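Local atomic coordinates of ferulic acid esterase, AmCE1/Fae1A (PDB entry 5CXX), a protein that probably hydrolyses feruloyl esters as an alpha/beta-hydrolase esterase, and binds ferulic acid in its pocket. Residues F205-E208 with I209-I212; Y263-I266 with Q267-F270. One frame throughout, in Å; residues are numbered along the deposited sequence.

Overall arrangement
Contact 1 and contact 2 are local arrangements in one alpha/beta-hydrolase chain, their centres 18 Å apart and their nearest atoms about 6 Å apart, without touching. Contact 1, residues 205-212, is a surface turn about 16 Å from the centre of the chain, just ahead of strand 213-219. Contact 2, residues 263-270, runs from helix 255-266 into the loop after it and is buried, about 12 Å from that centre. They meet the same strand-helix-strand unit at different parts: 205-212 leans on helix 157-168, which follows the probable nucleophile elbow, and 263-270 packs on strands 150-155 and 175-179. Residues 263-270 lie beyond the stretch of chain that supplies the ferulic acid pocket.

Contact 1 of 2, residues F205-E208 with I209-I212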
# COMPACT_ATOMS: atom_id res chain seq x y z
N PHE A 205 13.90 -11.55 5.11
CA PHE A 205 12.88 -10.47 5.14
C PHE A 205 13.56 -9.25 5.78
O PHE A 205 13.45 -8.99 6.99
CB PHE A 205 11.66 -10.94 5.92
CG PHE A 205 10.46 -10.02 5.83
CD1 PHE A 205 10.42 -8.94 4.96
CD2 PHE A 205 9.36 -10.32 6.61
CE1 PHE A 205 9.24 -8.15 4.90
CE2 PHE A 205 8.18 -9.55 6.55
CZ PHE A 205 8.16 -8.44 5.69
N ARG A 206 14.34 -8.54 4.96
CA ARG A 206 15.20 -7.43 5.41
C ARG A 206 15.62 -6.65 4.15
O ARG A 206 15.44 -7.12 3.01
CB ARG A 206 16.42 -7.94 6.20
CG ARG A 206 17.32 -8.84 5.36
CD ARG A 206 18.63 -9.17 6.05
NE ARG A 206 18.45 -9.88 7.29
CZ ARG A 206 18.82 -9.39 8.49
NH1 ARG A 206 19.32 -8.15 8.58
NH2 ARG A 206 18.67 -10.12 9.57
N ALA A 207 16.19 -5.48 4.34
CA ALA A 207 16.62 -4.63 3.22
C ALA A 207 18.02 -4.19 3.50
O ALA A 207 18.36 -3.95 4.66
CB ALA A 207 15.74 -3.44 3.15
N GLU A 208 18.81 -4.03 2.46
CA GLU A 208 20.11 -3.45 2.68
C GLU A 208 19.90 -1.97 3.01
O GLU A 208 20.17 -1.63 4.18
CB GLU A 208 21.01 -3.67 1.48
CG GLU A 208 22.45 -3.70 1.86
CD GLU A 208 23.31 -4.20 0.74
OE1 GLU A 208 22.78 -4.87 -0.18
OE2 GLU A 208 24.50 -3.94 0.73
N ILE A 209 19.40 -1.12 2.08
CA ILE A 209 19.04 0.29 2.43
C ILE A 209 17.68 0.32 3.12
O ILE A 209 16.71 -0.22 2.59
CB ILE A 209 19.10 1.30 1.20
CG1 ILE A 209 18.69 2.74 1.65
CG2 ILE A 209 18.26 0.83 0.01
CD1 ILE A 209 19.13 3.85 0.55
N GLN A 210 17.63 0.86 4.35
CA GLN A 210 16.40 0.75 5.17
C GLN A 210 15.28 1.61 4.62
O GLN A 210 15.54 2.75 4.22
CB GLN A 210 16.68 1.19 6.62
CG GLN A 210 17.44 0.13 7.41
CD GLN A 210 16.65 -1.18 7.52
OE1 GLN A 210 15.68 -1.27 8.28
NE2 GLN A 210 17.04 -2.18 6.73
N PRO A 211 14.03 1.11 4.65
CA PRO A 211 12.93 2.06 4.43
C PRO A 211 13.06 3.30 5.29
O PRO A 211 13.50 3.24 6.49
CB PRO A 211 11.69 1.26 4.87
CG PRO A 211 12.04 -0.16 4.62
CD PRO A 211 13.51 -0.20 5.09
N ILE A 212 12.69 4.46 4.76
CA ILE A 212 12.64 5.66 5.56
C ILE A 212 11.56 5.50 6.67
O ILE A 212 11.77 5.89 7.82
CB ILE A 212 12.36 6.91 4.69
CG1 ILE A 212 13.45 7.00 3.59
CG2 ILE A 212 12.26 8.20 5.53
CD1 ILE A 212 13.15 8.07 2.47
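Gln210 NE2, at 3.0 Å from Ala207 O across the turn, donates a hydrogen bond to Gln241 OE1, a partner outside it. That same OE1 accepts from Ala207 N, so Gln241 ties the residues at the two ends of the turn together. The Gln210 side chain reaches back because it folds at its second torsion (chi2 -61°), which swings the amide round to the Ala207 side of the bend. Across Ala207-Gln210 the two CA atoms are 5.7 Å apart, close enough for a four-residue turn. Ala207 O and Gln210 N are nevertheless 4.9 Å apart, too far for the backbone bond of a classical beta turn. In this alpha/beta-hydrolase fold the turn belongs to the loop leading into strand 213-219 of the main sheet. Ala207 CB points into the turn, 3.4 Å from Ile209 O, and approaches Pro211 CD at 4.4 Å, an apolar contact between the incoming and outgoing limbs. Ser170 OG is hydrogen-bonded to that Ile209 oxygen, while Ala207 and Pro211 both lie against Tyr167 of helix 157-168. At the bend, the Glu208 side chain, extended beyond CG, is exposed; its CB is 3.1 Å from Ile209 N, the next atom but two along the chain. Ile209, the other residue of the bend, is exposed as well.

Contact 2 of 2, residues Y263-I266 with Q267-F270; sequences YNFI and QTTF
Gln267 and Thr268 supply the firm hydrogen bonds here, both reaching back to carbonyls of the last helical turn. Gln267 NE2 donates to Tyr263 O at 3.1 Å, with the oxygen nearly in the amide plane but the nitrogen well above the plane of the carbonyl. Phe265 O is gripped twice by one residue: Thr268 N at 2.9 Å, from above the carbonyl plane, and Thr268 OG1 at 2.8 Å, in that plane on a lone pair. The first spans three residues, as helix 255-266 gives way to loop. Two waters add bridges, one from Asn264 OD1 to Gln267 NE2, the other joining Ile266 O to both OG1 and O of Thr269.

Among the ring contacts, the Gln267 chain, extended beyond CG (chi2 178°), carries NE2 to 3.4 Å above the centre of the Tyr263 ring, and Arg90 NH1 bonds both Tyr263 OH and Gln267 OE1. Replacing Tyr263 with alanine would probably leave the Gln267 amide without the ring beneath it and Arg90 short of one partner. Thr269 CG2 makes a CH-pi contact over the Phe265 face, 3.9 Å from the centroid.

Tyr263, Ile266 and Gln267 lie on Leu85 of helix 77-87, whereas Phe265 and Thr269 pack on strands 150-155 and 175-179.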
# COMPACT_ATOMS: atom_id res chain seq x y z
N TYR A 263 -4.03 6.74 7.97
CA TYR A 263 -3.90 7.99 8.75
C TYR A 263 -2.51 8.12 9.38
O TYR A 263 -1.87 9.19 9.26
CB TYR A 263 -4.99 7.99 9.84
CG TYR A 263 -4.90 9.11 10.86
CD1 TYR A 263 -5.14 10.44 10.51
CD2 TYR A 263 -4.60 8.82 12.22
CE1 TYR A 263 -5.12 11.46 11.44
CE2 TYR A 263 -4.58 9.86 13.17
CZ TYR A 263 -4.83 11.17 12.76
OH TYR A 263 -4.83 12.17 13.71
N ASN A 264 -2.04 7.07 10.07
CA ASN A 264 -0.68 7.19 10.61
C ASN A 264 0.39 7.22 9.52
O ASN A 264 1.37 7.98 9.61
CB ASN A 264 -0.45 6.01 11.57
CG ASN A 264 -1.13 6.22 12.90
OD1 ASN A 264 -0.61 6.95 13.75
ND2 ASN A 264 -2.28 5.58 13.09
N PHE A 265 0.20 6.43 8.47
CA PHE A 265 1.20 6.38 7.42
C PHE A 265 1.41 7.72 6.72
O PHE A 265 2.54 8.16 6.48
CB PHE A 265 0.80 5.29 6.43
CG PHE A 265 1.80 5.03 5.31
CD1 PHE A 265 3.10 4.55 5.60
CD2 PHE A 265 1.43 5.26 4.00
CE1 PHE A 265 4.00 4.27 4.53
CE2 PHE A 265 2.32 5.03 2.94
CZ PHE A 265 3.59 4.52 3.20
N ILE A 266 0.30 8.38 6.36
CA ILE A 266 0.41 9.60 5.55
C ILE A 266 0.97 10.77 6.37
O ILE A 266 1.50 11.74 5.84
CB ILE A 266 -0.99 9.93 4.93
CG1 ILE A 266 -1.33 8.85 3.89
CG2 ILE A 266 -1.01 11.35 4.27
CD1 ILE A 266 -0.44 8.82 2.62
N GLN A 267 0.87 10.65 7.70
CA GLN A 267 1.55 11.62 8.54
C GLN A 267 3.07 11.52 8.47
O GLN A 267 3.77 12.45 8.91
CB GLN A 267 1.12 11.44 10.00
CG GLN A 267 -0.25 12.01 10.28
CD GLN A 267 -0.64 11.77 11.70
OE1 GLN A 267 -0.15 12.44 12.63
NE2 GLN A 267 -1.49 10.78 11.91
N THR A 268 3.58 10.40 7.97
CA THR A 268 5.05 10.22 7.95
C THR A 268 5.66 10.40 6.56
O THR A 268 6.87 10.54 6.42
CB THR A 268 5.46 8.83 8.43
OG1 THR A 268 5.18 7.84 7.43
CG2 THR A 268 4.83 8.47 9.78
N THR A 269 4.83 10.34 5.52
CA THR A 269 5.43 10.25 4.19
C THR A 269 6.04 11.56 3.73
O THR A 269 5.53 12.67 4.04
CB THR A 269 4.39 9.76 3.15
OG1 THR A 269 3.15 10.45 3.33
CG2 THR A 269 4.11 8.26 3.33
N PHE A 270 7.11 11.45 2.94
CA PHE A 270 7.68 12.58 2.21
C PHE A 270 8.14 13.73 3.10
O PHE A 270 8.04 14.89 2.72
CB PHE A 270 6.68 13.09 1.18
CG PHE A 270 6.00 11.98 0.41
CD1 PHE A 270 6.73 10.96 -0.16
CD2 PHE A 270 4.62 11.99 0.25
CE1 PHE A 270 6.07 9.92 -0.86
CE2 PHE A 270 3.94 10.98 -0.49
CZ PHE A 270 4.68 9.93 -1.03
O HOH W 1 -1.53 9.72 14.72
O HOH W 2 2.83 13.29 3.73